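Local coordinates for plasmin and fibronectin-binding protein A (Streptococcus pneumoniae, PDB 4MR0) that acts as a fibronectin-dependent surface adhesin and invasin that binds human fibronectin, plasmin, plasminogen and serum albumin, at residues 151-156 with 172-177; 354-359 with 423-428; 436-441 with 469-474; 516-521 with 552-557. All blocks are in the same frame, centred on the assembly; numbering follows the deposited sequence.

How the contacts relate
The four contacts follow one another along the elongated parallel beta-helix of this fragment without touching, contact 4 joining it to the antiparallel strands at its end. All are partly buried. Contacts 1 and 3, centres 38 Å apart, each join parallel strands of successive coils and bury their inner-face residues; the outer face carries Tyr152 and Glu173 in contact 1, a mixture of aliphatic and asparagine side chains in contact 3. In contact 2 two loops meet through leucine packing, one hydrogen bond from a glutamine amide and waters, reaching solvent at Leu356. Contact 4, its centre 54 Å from that of contact 1, is an antiparallel pair. Asparagine side chains bond across contacts 3 and 4, whereas contact 1 adds a salt bridge.

Contact 1 (151-156 with 172-177); sequences VYFPEG and LELNEK
Val151 packs its CB on Leu172 CD1 (4.0 Å), and its carbonyl O accepts from Glu173 N. Tyr152 points to the other face of the strand pair, where its ring passes Glu173 O. With CG anti to the backbone N (chi1 -178°), the ring extends along the strands and brings OH to Asn175 CB at 3.5 Å; a water at the ring edge links this hydroxyl to Glu176 OE1. Phe153 returns to the face of Val151. Its N donates to Glu173 O and its O accepts from Asn175 N, both at 2.9 Å, while Leu174 CD2 makes a CH-pi contact over one ring face, 4.2 Å from the centroid. Leu172 CD2 meets the same ring at CE1, and Ile135 of helix 132-143 packs against it too. Beyond the strand, Glu155 runs alongside Lys177, with a 3.4 Å salt bridge from OE1 to NZ. Gly156 N then donates to Lys177 O at 3.2 Å, a straight bond (173°) reaching the oxygen from above its carbonyl plane. Within 172-177, Asn175 OD1 accepts from Lys177 N at 2.6 Å, closing an Asx turn. In-register parallel strands with stacked apolar residues facing inward are characteristic of successive coils of a pectate lyase-like beta-helix.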
loop_
_atom_site.group_PDB
_atom_site.type_symbol
_atom_site.label_atom_id
_atom_site.label_comp_id
_atom_site.label_asym_id
_atom_site.label_seq_id
_atom_site.Cartn_x
_atom_site.Cartn_y
_atom_site.Cartn_z
ATOM N N VAL A 151 -6.529 27.484 -5.448
ATOM C CA VAL A 151 -5.975 28.007 -4.202
ATOM C C VAL A 151 -4.457 27.821 -4.241
ATOM O O VAL A 151 -3.969 26.752 -4.606
ATOM C CB VAL A 151 -6.556 27.259 -2.978
ATOM C CG1 VAL A 151 -5.888 27.743 -1.697
ATOM C CG2 VAL A 151 -8.062 27.486 -2.900
ATOM N N TYR A 152 -3.709 28.858 -3.872
ATOM C CA TYR A 152 -2.252 28.769 -3.898
ATOM C C TYR A 152 -1.601 28.958 -2.531
ATOM O O TYR A 152 -2.097 29.710 -1.692
ATOM C CB TYR A 152 -1.687 29.802 -4.877
ATOM C CG TYR A 152 -0.183 29.754 -5.014
ATOM C CD1 TYR A 152 0.448 28.668 -5.625
ATOM C CD2 TYR A 152 0.615 30.788 -4.519
ATOM C CE1 TYR A 152 1.838 28.611 -5.739
ATOM C CE2 TYR A 152 2.008 30.742 -4.625
ATOM C CZ TYR A 152 2.610 29.652 -5.234
ATOM O OH TYR A 152 3.984 29.599 -5.326
ATOM N N PHE A 153 -0.486 28.264 -2.321
ATOM C CA PHE A 153 0.265 28.340 -1.076
ATOM C C PHE A 153 1.690 28.823 -1.345
ATOM O O PHE A 153 2.498 28.093 -1.924
ATOM C CB PHE A 153 0.363 26.968 -0.390
ATOM C CG PHE A 153 -0.930 26.471 0.205
ATOM C CD1 PHE A 153 -1.959 26.005 -0.610
ATOM C CD2 PHE A 153 -1.096 26.430 1.585
ATOM C CE1 PHE A 153 -3.140 25.502 -0.056
ATOM C CE2 PHE A 153 -2.272 25.928 2.154
ATOM C CZ PHE A 153 -3.293 25.464 1.334
ATOM N N PRO A 154 2.009 30.066 -0.945
ATOM C CA PRO A 154 3.352 30.625 -1.143
ATOM C C PRO A 154 4.345 29.911 -0.221
ATOM O O PRO A 154 3.943 29.154 0.665
ATOM C CB PRO A 154 3.180 32.094 -0.747
ATOM C CG PRO A 154 1.738 32.370 -1.088
ATOM C CD PRO A 154 1.052 31.123 -0.573
ATOM N N GLU A 155 5.636 30.156 -0.423
ATOM C CA GLU A 155 6.662 29.548 0.415
ATOM C C GLU A 155 6.318 29.816 1.874
ATOM O O GLU A 155 5.820 30.892 2.211
ATOM C CB GLU A 155 8.032 30.160 0.114
ATOM C CG GLU A 155 9.157 29.547 0.927
ATOM C CD GLU A 155 10.479 30.273 0.749
ATOM O OE1 GLU A 155 10.747 30.759 -0.375
ATOM O OE2 GLU A 155 11.256 30.343 1.728
ATOM N N GLY A 156 6.586 28.842 2.739
ATOM C CA GLY A 156 6.294 29.017 4.150
ATOM C C GLY A 156 5.899 27.733 4.844
ATOM O O GLY A 156 5.890 26.665 4.236
ATOM N N LEU A 172 -5.740 22.830 -5.120
ATOM C CA LEU A 172 -4.666 23.425 -4.344
ATOM C C LEU A 172 -3.304 23.178 -4.972
ATOM O O LEU A 172 -2.991 22.065 -5.399
ATOM C CB LEU A 172 -4.682 22.877 -2.910
ATOM C CG LEU A 172 -5.744 23.425 -1.948
ATOM C CD1 LEU A 172 -7.126 23.279 -2.565
ATOM C CD2 LEU A 172 -5.668 22.688 -0.614
ATOM N N GLU A 173 -2.510 24.241 -5.034
ATOM C CA GLU A 173 -1.162 24.182 -5.582
ATOM C C GLU A 173 -0.255 24.812 -4.534
ATOM O O GLU A 173 -0.493 25.943 -4.098
ATOM C CB GLU A 173 -1.073 24.989 -6.878
ATOM C CG GLU A 173 0.257 24.844 -7.604
ATOM C CD GLU A 173 0.443 25.873 -8.714
ATOM O OE1 GLU A 173 -0.569 26.431 -9.191
ATOM O OE2 GLU A 173 1.606 26.115 -9.112
ATOM N N LEU A 174 0.770 24.080 -4.113
ATOM C CA LEU A 174 1.686 24.599 -3.112
ATOM C C LEU A 174 3.075 24.784 -3.677
ATOM O O LEU A 174 3.546 23.976 -4.474
ATOM C CB LEU A 174 1.764 23.666 -1.898
ATOM C CG LEU A 174 0.445 23.435 -1.148
ATOM C CD1 LEU A 174 -0.383 22.369 -1.870
ATOM C CD2 LEU A 174 0.748 23.000 0.284
ATOM N N ASN A 175 3.717 25.866 -3.256
ATOM C CA ASN A 175 5.068 26.175 -3.678
ATOM C C ASN A 175 5.958 25.024 -3.225
ATOM O O ASN A 175 5.648 24.317 -2.263
ATOM C CB ASN A 175 5.513 27.492 -3.027
ATOM C CG ASN A 175 6.918 27.901 -3.430
ATOM O OD1 ASN A 175 7.909 27.413 -2.879
ATOM N ND2 ASN A 175 7.008 28.795 -4.406
ATOM N N GLU A 176 7.065 24.832 -3.928
ATOM C CA GLU A 176 8.000 23.772 -3.595
ATOM C C GLU A 176 8.467 23.912 -2.149
ATOM O O GLU A 176 8.708 22.917 -1.459
ATOM C CB GLU A 176 9.189 23.835 -4.553
ATOM C CG GLU A 176 9.167 25.069 -5.458
ATOM C CD GLU A 176 8.002 25.066 -6.450
ATOM O OE1 GLU A 176 7.182 26.014 -6.422
ATOM O OE2 GLU A 176 7.911 24.113 -7.259
ATOM N N LYS A 177 8.586 25.151 -1.683
ATOM C CA LYS A 177 9.030 25.393 -0.319
ATOM C C LYS A 177 7.884 25.673 0.643
ATOM O O LYS A 177 8.080 26.266 1.708
ATOM C CB LYS A 177 10.052 26.535 -0.286
ATOM C CG LYS A 177 11.306 26.225 -1.101
ATOM C CD LYS A 177 12.557 26.839 -0.480
ATOM C CE LYS A 177 12.613 28.348 -0.672
ATOM N NZ LYS A 177 12.905 28.710 -2.088
HETATM O O HOH W 1 5.093 27.726 -7.104
#

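Contact 2 (354-359 with 423-428)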
loop_
_atom_site.group_PDB
_atom_site.type_symbol
_atom_site.label_atom_id
_atom_site.label_comp_id
_atom_site.label_asym_id
_atom_site.label_seq_id
_atom_site.Cartn_x
_atom_site.Cartn_y
_atom_site.Cartn_z
ATOM N N GLN A 354 -11.719 -7.048 5.026
ATOM C CA GLN A 354 -12.828 -7.284 4.113
ATOM C C GLN A 354 -13.845 -8.179 4.810
ATOM O O GLN A 354 -13.493 -8.943 5.703
ATOM C CB GLN A 354 -12.353 -7.954 2.810
ATOM C CG GLN A 354 -11.920 -9.412 2.948
ATOM C CD GLN A 354 -11.656 -10.074 1.596
ATOM O OE1 GLN A 354 -10.543 -10.527 1.321
ATOM N NE2 GLN A 354 -12.683 -10.129 0.751
ATOM N N THR A 355 -15.108 -8.068 4.411
ATOM C CA THR A 355 -16.177 -8.890 4.981
ATOM C C THR A 355 -17.180 -9.173 3.867
ATOM O O THR A 355 -17.065 -8.630 2.766
ATOM C CB THR A 355 -16.943 -8.164 6.105
ATOM O OG1 THR A 355 -17.715 -7.106 5.532
ATOM C CG2 THR A 355 -15.990 -7.584 7.141
ATOM N N LEU A 356 -18.172 -10.008 4.151
ATOM C CA LEU A 356 -19.187 -10.318 3.149
ATOM C C LEU A 356 -19.921 -9.047 2.747
ATOM O O LEU A 356 -20.521 -8.977 1.668
ATOM C CB LEU A 356 -20.202 -11.319 3.707
ATOM C CG LEU A 356 -19.732 -12.751 3.968
ATOM C CD1 LEU A 356 -20.866 -13.536 4.626
ATOM C CD2 LEU A 356 -19.315 -13.408 2.658
ATOM N N SER A 357 -19.863 -8.041 3.618
ATOM C CA SER A 357 -20.550 -6.770 3.391
ATOM C C SER A 357 -19.744 -5.662 2.709
ATOM O O SER A 357 -20.255 -4.560 2.530
ATOM C CB SER A 357 -21.090 -6.237 4.721
ATOM O OG SER A 357 -21.999 -7.156 5.294
ATOM N N THR A 358 -18.493 -5.931 2.347
ATOM C CA THR A 358 -17.687 -4.912 1.674
ATOM C C THR A 358 -17.468 -5.297 0.216
ATOM O O THR A 358 -17.269 -6.469 -0.099
ATOM C CB THR A 358 -16.296 -4.738 2.326
ATOM O OG1 THR A 358 -15.555 -5.963 2.199
ATOM C CG2 THR A 358 -16.433 -4.359 3.797
ATOM N N GLN A 359 -17.522 -4.310 -0.674
ATOM C CA GLN A 359 -17.295 -4.563 -2.089
ATOM C C GLN A 359 -15.799 -4.343 -2.341
ATOM O O GLN A 359 -15.239 -3.312 -1.964
ATOM C CB GLN A 359 -18.139 -3.611 -2.944
ATOM C CG GLN A 359 -18.110 -3.908 -4.450
ATOM C CD GLN A 359 -18.570 -5.324 -4.796
ATOM O OE1 GLN A 359 -19.671 -5.747 -4.424
ATOM N NE2 GLN A 359 -17.730 -6.058 -5.524
ATOM N N ASP A 423 -17.056 -17.436 6.576
ATOM C CA ASP A 423 -17.663 -16.886 5.370
ATOM C C ASP A 423 -16.926 -17.188 4.070
ATOM O O ASP A 423 -15.711 -17.364 4.053
ATOM C CB ASP A 423 -17.805 -15.369 5.508
ATOM C CG ASP A 423 -18.561 -14.966 6.753
ATOM O OD1 ASP A 423 -19.724 -15.395 6.902
ATOM O OD2 ASP A 423 -17.989 -14.222 7.581
ATOM N N LEU A 424 -17.683 -17.244 2.981
ATOM C CA LEU A 424 -17.119 -17.492 1.663
ATOM C C LEU A 424 -16.814 -16.108 1.096
ATOM O O LEU A 424 -17.601 -15.543 0.338
ATOM C CB LEU A 424 -18.137 -18.213 0.778
ATOM C CG LEU A 424 -17.595 -18.973 -0.436
ATOM C CD1 LEU A 424 -18.767 -19.515 -1.246
ATOM C CD2 LEU A 424 -16.731 -18.060 -1.297
ATOM N N LEU A 425 -15.668 -15.563 1.488
ATOM C CA LEU A 425 -15.260 -14.232 1.055
ATOM C C LEU A 425 -14.824 -14.131 -0.393
ATOM O O LEU A 425 -14.391 -15.110 -1.002
ATOM C CB LEU A 425 -14.123 -13.718 1.939
ATOM C CG LEU A 425 -14.431 -13.513 3.423
ATOM C CD1 LEU A 425 -13.178 -13.028 4.129
ATOM C CD2 LEU A 425 -15.573 -12.513 3.583
ATOM N N ASP A 426 -14.935 -12.925 -0.933
ATOM C CA ASP A 426 -14.529 -12.648 -2.299
ATOM C C ASP A 426 -13.035 -12.335 -2.218
ATOM O O ASP A 426 -12.636 -11.169 -2.231
ATOM C CB ASP A 426 -15.295 -11.435 -2.834
ATOM C CG ASP A 426 -15.066 -11.197 -4.320
ATOM O OD1 ASP A 426 -14.264 -11.933 -4.940
ATOM O OD2 ASP A 426 -15.696 -10.267 -4.869
ATOM N N LEU A 427 -12.217 -13.380 -2.106
ATOM C CA LEU A 427 -10.775 -13.210 -2.009
ATOM C C LEU A 427 -10.186 -12.695 -3.320
ATOM O O LEU A 427 -10.846 -12.719 -4.358
ATOM C CB LEU A 427 -10.117 -14.535 -1.604
ATOM C CG LEU A 427 -10.669 -15.140 -0.300
ATOM C CD1 LEU A 427 -10.080 -16.532 -0.100
ATOM C CD2 LEU A 427 -10.341 -14.235 0.886
ATOM N N ASN A 428 -8.942 -12.228 -3.258
ATOM C CA ASN A 428 -8.245 -11.672 -4.420
ATOM C C ASN A 428 -8.420 -12.439 -5.732
ATOM O O ASN A 428 -8.220 -13.648 -5.785
ATOM C CB ASN A 428 -6.739 -11.562 -4.141
ATOM C CG ASN A 428 -6.411 -10.601 -3.014
ATOM O OD1 ASN A 428 -7.006 -9.532 -2.897
ATOM N ND2 ASN A 428 -5.434 -10.969 -2.193
HETATM O O HOH W 2 -8.116 -11.933 -0.580
HETATM O O HOH W 3 -16.505 -11.038 0.329
HETATM O O HOH W 4 -17.819 -11.361 6.629
#
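Gln354, Leu356 and Leu425 bury the most surface where these two loops meet. The Gln354 chain is extended beyond CG and crosses Leu425, with CG 4.0 Å from Leu425 CD1. The Gln354 amide reaches the backbone of Asp426: NE2 donates to Asp426 O at 3.2 Å, nearly straight (168°). The acceptor lies in the plane of the glutamine amide, but the nitrogen sits above the carbonyl plane of Asp426, 72° out of it. Gln354 OE1 is held by Thr382 OG1, so both ends of the amide are engaged and its rotation is fixed. Leu425 spreads its two methyls: CD1 takes the glutamine stem, while CD2 lies 3.7 Å from Leu356 N and 4.0 Å from Leu356 CD2. Leu356, in the type I turn from Thr355 to Thr358, crosses Asp423 obliquely, its CD1 3.2 Å from Asp423 OD1, while CD2 turns to Leu424 O. A water accepts from Leu356 N at 2.8 Å and donates to Asp423 OD2 at 3.0 Å. Asn360 ND2 is a second donor to Asp426 O. The chemistry implies that the fit of these loops between coils combines leucine packing, one hydrogen bond from a side-chain amide and a water bridge, without strand pairing.

Contact 3 (436-441 with 469-474)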
loop_
_atom_site.group_PDB
_atom_site.type_symbol
_atom_site.label_atom_id
_atom_site.label_comp_id
_atom_site.label_asym_id
_atom_site.label_seq_id
_atom_site.Cartn_x
_atom_site.Cartn_y
_atom_site.Cartn_z
ATOM N N ASN A 436 8.320 -6.258 -12.603
ATOM C CA ASN A 436 8.824 -5.557 -11.423
ATOM C C ASN A 436 10.253 -6.033 -11.165
ATOM O O ASN A 436 10.609 -7.155 -11.524
ATOM C CB ASN A 436 7.964 -5.879 -10.195
ATOM C CG ASN A 436 6.527 -5.430 -10.354
ATOM O OD1 ASN A 436 6.221 -4.247 -10.236
ATOM N ND2 ASN A 436 5.640 -6.375 -10.639
ATOM N N ILE A 437 11.065 -5.185 -10.547
ATOM C CA ILE A 437 12.440 -5.559 -10.234
ATOM C C ILE A 437 12.578 -5.628 -8.719
ATOM O O ILE A 437 12.150 -4.712 -8.010
ATOM C CB ILE A 437 13.468 -4.529 -10.757
ATOM C CG1 ILE A 437 13.303 -4.329 -12.262
ATOM C CG2 ILE A 437 14.889 -5.013 -10.450
ATOM C CD1 ILE A 437 12.128 -3.450 -12.639
ATOM N N PHE A 438 13.159 -6.716 -8.225
ATOM C CA PHE A 438 13.370 -6.876 -6.790
ATOM C C PHE A 438 14.864 -7.034 -6.513
ATOM O O PHE A 438 15.534 -7.855 -7.147
ATOM C CB PHE A 438 12.644 -8.117 -6.248
ATOM C CG PHE A 438 11.158 -8.136 -6.506
ATOM C CD1 PHE A 438 10.659 -8.428 -7.773
ATOM C CD2 PHE A 438 10.260 -7.887 -5.474
ATOM C CE1 PHE A 438 9.284 -8.485 -8.008
ATOM C CE2 PHE A 438 8.882 -7.942 -5.696
ATOM C CZ PHE A 438 8.393 -8.238 -6.965
ATOM N N ASN A 439 15.384 -6.238 -5.580
ATOM C CA ASN A 439 16.788 -6.317 -5.183
ATOM C C ASN A 439 16.746 -6.630 -3.698
ATOM O O ASN A 439 16.511 -5.747 -2.876
ATOM C CB ASN A 439 17.500 -4.987 -5.441
ATOM C CG ASN A 439 17.506 -4.615 -6.910
ATOM O OD1 ASN A 439 17.979 -5.383 -7.749
ATOM N ND2 ASN A 439 16.974 -3.439 -7.229
ATOM N N ILE A 440 16.957 -7.898 -3.368
ATOM C CA ILE A 440 16.884 -8.356 -1.987
ATOM C C ILE A 440 18.216 -8.793 -1.386
ATOM O O ILE A 440 18.958 -9.578 -1.982
ATOM C CB ILE A 440 15.882 -9.522 -1.884
ATOM C CG1 ILE A 440 14.511 -9.057 -2.391
ATOM C CG2 ILE A 440 15.797 -10.021 -0.450
ATOM C CD1 ILE A 440 13.490 -10.170 -2.569
ATOM N N ALA A 441 18.501 -8.279 -0.194
ATOM C CA ALA A 441 19.730 -8.606 0.518
ATOM C C ALA A 441 19.393 -9.266 1.850
ATOM O O ALA A 441 20.243 -9.897 2.470
ATOM C CB ALA A 441 20.555 -7.345 0.747
ATOM N N ASN A 469 9.015 -10.715 -14.217
ATOM C CA ASN A 469 9.585 -10.020 -13.079
ATOM C C ASN A 469 11.051 -10.430 -12.976
ATOM O O ASN A 469 11.428 -11.534 -13.388
ATOM C CB ASN A 469 8.864 -10.406 -11.790
ATOM C CG ASN A 469 7.411 -10.010 -11.801
ATOM O OD1 ASN A 469 6.538 -10.808 -12.138
ATOM N ND2 ASN A 469 7.142 -8.768 -11.442
ATOM N N VAL A 470 11.868 -9.542 -12.424
ATOM C CA VAL A 470 13.285 -9.821 -12.249
ATOM C C VAL A 470 13.625 -9.765 -10.767
ATOM O O VAL A 470 13.509 -8.716 -10.130
ATOM C CB VAL A 470 14.162 -8.797 -12.999
ATOM C CG1 VAL A 470 15.635 -9.043 -12.682
ATOM C CG2 VAL A 470 13.917 -8.901 -14.494
ATOM N N ILE A 471 14.040 -10.902 -10.225
ATOM C CA ILE A 471 14.392 -10.986 -8.824
ATOM C C ILE A 471 15.897 -11.170 -8.640
ATOM O O ILE A 471 16.470 -12.166 -9.080
ATOM C CB ILE A 471 13.655 -12.162 -8.153
ATOM C CG1 ILE A 471 12.141 -11.943 -8.256
ATOM C CG2 ILE A 471 14.092 -12.296 -6.690
ATOM C CD1 ILE A 471 11.303 -13.058 -7.644
ATOM N N ASN A 472 16.531 -10.194 -8.001
ATOM C CA ASN A 472 17.961 -10.256 -7.728
ATOM C C ASN A 472 18.136 -10.487 -6.229
ATOM O O ASN A 472 18.176 -9.539 -5.443
ATOM C CB ASN A 472 18.645 -8.949 -8.136
ATOM C CG ASN A 472 18.494 -8.652 -9.611
ATOM O OD1 ASN A 472 18.827 -9.482 -10.457
ATOM N ND2 ASN A 472 17.993 -7.462 -9.931
ATOM N N ASN A 473 18.220 -11.752 -5.838
ATOM C CA ASN A 473 18.376 -12.095 -4.435
ATOM C C ASN A 473 19.811 -12.504 -4.096
ATOM O O ASN A 473 20.247 -13.606 -4.437
ATOM C CB ASN A 473 17.420 -13.235 -4.059
ATOM C CG ASN A 473 17.315 -13.436 -2.553
ATOM O OD1 ASN A 473 18.161 -12.961 -1.793
ATOM N ND2 ASN A 473 16.278 -14.145 -2.117
ATOM N N ASN A 474 20.549 -11.614 -3.437
ATOM C CA ASN A 474 21.917 -11.936 -3.035
ATOM C C ASN A 474 22.057 -11.972 -1.523
ATOM O O ASN A 474 23.125 -11.678 -0.979
ATOM C CB ASN A 474 22.935 -10.952 -3.620
ATOM C CG ASN A 474 22.348 -9.597 -3.904
ATOM O OD1 ASN A 474 21.894 -9.328 -5.019
ATOM N ND2 ASN A 474 22.342 -8.731 -2.899
#
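Asn436 O accepts from Val470 N at 2.8 Å and opens a ladder of backbone bonds joining these parallel strands. Phe438 uses both its polar backbone atoms across it, N donating to Val470 O and O accepting from Asn472 N at 2.7 Å. Ile440 does likewise: its N bonds to Asn472 O and its O receives Asn474 N at 3.0 Å. One rung is made by side chains, on the face away from Phe438 and Ile471. Asn472 ND2 donates to Asn439 OD1 at 3.0 Å; both residues hold CG anti to the carbonyl carbon (chi1 -61° and -62°), which helps lay the amides side by side, their planes 8° apart. Asn439 ND2 in turn bonds to Asp395 OD1 of the preceding coil. Asn436 is likewise gripped at both ends, OD1 by Asn392 N and ND2 by Ile389 O. On the inner face, Phe438 CD1 meets Ile471 CG1 at 3.8 Å, and its ring stacks with Phe394. Asn473 OD1 accepts from Ser475 OG. Asn497 OD1 accepts from Asn469 N just as Asn436 OD1 does from Asn392 N, a buried row consistent with the asparagine ladder of parallel beta-helices, the second strand lying within a PbH1 repeat.

Contact 4 (516-521 with 552-557); sequences TVLNNQ and NIVTEN
Asn552 reaches across to Asn519 and Leu518 at the end of the parallel beta-helix, where strand 551-556, paired antiparallel with strand 559-564, also lies against the last coil. Its CG is anti to the carbonyl carbon (chi1 -62°), which carries the amide toward Asn519. There OD1 accepts from Asn519 N at 2.7 Å and ND2 donates to Asn519 OD1 at 3.2 Å, so one side chain grips both the backbone and the amide of a single residue. The two amide planes stand 81° apart, and each donor approaches its oxygen from above the carbonyl plane. Asn552 CB also touches Leu518 CD2, the two side chains crossing at about a right angle. Ile553 and Val517 form the antiparallel hydrogen-bonded pair, a single bridge: Ile553 N donates to Val517 O and Val517 N to Ile553 O, both at 2.9 Å. The first donor lies in the carbonyl plane on a lone pair. The two side chains run side by side, Val517 CB and Ile553 CB 3.9 Å apart, with Ile508 of strand 506-509 also against Val517. Val554 places CG1 against Leu518 CD2, at 3.9 Å. Thr555 OG1 bonds to Ile515 O, and a water accepts from Thr555 N at 2.9 Å and lies 3.0 Å from Thr516 OG1.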
loop_
_atom_site.group_PDB
_atom_site.type_symbol
_atom_site.label_atom_id
_atom_site.label_comp_id
_atom_site.label_asym_id
_atom_site.label_seq_id
_atom_site.Cartn_x
_atom_site.Cartn_y
_atom_site.Cartn_z
ATOM N N THR A 516 -0.139 -22.671 -15.545
ATOM C CA THR A 516 0.801 -22.520 -16.649
ATOM C C THR A 516 2.075 -21.878 -16.134
ATOM O O THR A 516 2.051 -20.759 -15.627
ATOM C CB THR A 516 0.232 -21.613 -17.762
ATOM O OG1 THR A 516 -1.074 -22.061 -18.130
ATOM C CG2 THR A 516 1.132 -21.658 -18.995
ATOM N N VAL A 517 3.183 -22.599 -16.249
ATOM C CA VAL A 517 4.479 -22.100 -15.808
ATOM C C VAL A 517 5.393 -22.253 -17.014
ATOM O O VAL A 517 5.827 -23.358 -17.333
ATOM C CB VAL A 517 5.009 -22.927 -14.623
ATOM C CG1 VAL A 517 6.364 -22.395 -14.176
ATOM C CG2 VAL A 517 4.017 -22.863 -13.470
ATOM N N LEU A 518 5.678 -21.141 -17.685
ATOM C CA LEU A 518 6.484 -21.196 -18.899
ATOM C C LEU A 518 7.727 -20.334 -18.991
ATOM O O LEU A 518 7.695 -19.122 -18.776
ATOM C CB LEU A 518 5.607 -20.876 -20.114
ATOM C CG LEU A 518 4.327 -21.690 -20.303
ATOM C CD1 LEU A 518 3.476 -21.042 -21.388
ATOM C CD2 LEU A 518 4.672 -23.131 -20.658
ATOM N N ASN A 519 8.823 -20.998 -19.335
ATOM C CA ASN A 519 10.109 -20.368 -19.559
ATOM C C ASN A 519 10.617 -19.315 -18.589
ATOM O O ASN A 519 10.935 -18.194 -18.979
ATOM C CB ASN A 519 10.116 -19.815 -20.980
ATOM C CG ASN A 519 9.642 -20.846 -21.994
ATOM O OD1 ASN A 519 10.141 -21.968 -22.025
ATOM N ND2 ASN A 519 8.679 -20.473 -22.821
ATOM N N ASN A 520 10.695 -19.685 -17.320
ATOM C CA ASN A 520 11.233 -18.790 -16.313
ATOM C C ASN A 520 12.736 -19.072 -16.367
ATOM O O ASN A 520 13.147 -20.119 -16.867
ATOM C CB ASN A 520 10.661 -19.141 -14.942
ATOM C CG ASN A 520 9.170 -18.873 -14.851
ATOM O OD1 ASN A 520 8.738 -17.723 -14.762
ATOM N ND2 ASN A 520 8.375 -19.935 -14.883
ATOM N N GLN A 521 13.550 -18.138 -15.890
ATOM C CA GLN A 521 15.002 -18.308 -15.891
ATOM C C GLN A 521 15.549 -18.294 -14.467
ATOM O O GLN A 521 15.092 -17.519 -13.622
ATOM C CB GLN A 521 15.660 -17.202 -16.722
ATOM C CG GLN A 521 15.602 -17.441 -18.225
ATOM C CD GLN A 521 15.998 -16.211 -19.027
ATOM O OE1 GLN A 521 16.984 -15.537 -18.713
ATOM N NE2 GLN A 521 15.233 -15.917 -20.076
ATOM N N ASN A 552 8.808 -26.613 -17.651
ATOM C CA ASN A 552 7.539 -25.928 -17.762
ATOM C C ASN A 552 6.404 -26.815 -17.297
ATOM O O ASN A 552 6.529 -28.039 -17.241
ATOM C CB ASN A 552 7.285 -25.483 -19.205
ATOM C CG ASN A 552 8.326 -24.499 -19.705
ATOM O OD1 ASN A 552 8.862 -23.695 -18.937
ATOM N ND2 ASN A 552 8.604 -24.542 -21.009
ATOM N N ILE A 553 5.300 -26.179 -16.941
ATOM C CA ILE A 553 4.116 -26.890 -16.502
ATOM C C ILE A 553 2.978 -26.364 -17.348
ATOM O O ILE A 553 2.872 -25.160 -17.576
ATOM C CB ILE A 553 3.785 -26.604 -15.030
ATOM C CG1 ILE A 553 4.958 -27.025 -14.141
ATOM C CG2 ILE A 553 2.505 -27.336 -14.641
ATOM C CD1 ILE A 553 4.792 -26.627 -12.687
ATOM N N VAL A 554 2.138 -27.268 -17.826
ATOM C CA VAL A 554 0.997 -26.876 -18.630
ATOM C C VAL A 554 -0.170 -27.720 -18.174
ATOM O O VAL A 554 0.019 -28.778 -17.570
ATOM C CB VAL A 554 1.244 -27.119 -20.143
ATOM C CG1 VAL A 554 2.539 -26.444 -20.569
ATOM C CG2 VAL A 554 1.295 -28.612 -20.443
ATOM N N THR A 555 -1.376 -27.247 -18.449
ATOM C CA THR A 555 -2.575 -27.973 -18.077
ATOM C C THR A 555 -3.237 -28.419 -19.367
ATOM O O THR A 555 -3.541 -27.602 -20.234
ATOM C CB THR A 555 -3.536 -27.078 -17.279
ATOM O OG1 THR A 555 -2.865 -26.586 -16.114
ATOM C CG2 THR A 555 -4.770 -27.859 -16.854
ATOM N N GLU A 556 -3.447 -29.723 -19.491
ATOM C CA GLU A 556 -4.059 -30.293 -20.683
ATOM C C GLU A 556 -5.277 -31.128 -20.302
ATOM O O GLU A 556 -5.149 -32.154 -19.641
ATOM C CB GLU A 556 -3.031 -31.163 -21.408
ATOM C CG GLU A 556 -3.544 -31.861 -22.652
ATOM C CD GLU A 556 -2.564 -32.903 -23.163
ATOM O OE1 GLU A 556 -2.263 -33.853 -22.406
ATOM O OE2 GLU A 556 -2.093 -32.775 -24.314
ATOM N N ASN A 557 -6.453 -30.678 -20.724
ATOM C CA ASN A 557 -7.701 -31.373 -20.427
ATOM C C ASN A 557 -7.845 -31.542 -18.913
ATOM O O ASN A 557 -8.234 -32.604 -18.424
ATOM C CB ASN A 557 -7.719 -32.745 -21.119
ATOM C CG ASN A 557 -9.121 -33.336 -21.223
ATOM O OD1 ASN A 557 -9.298 -34.464 -21.693
ATOM N ND2 ASN A 557 -10.124 -32.574 -20.793
HETATM O O HOH W 5 -1.685 -24.619 -19.625
#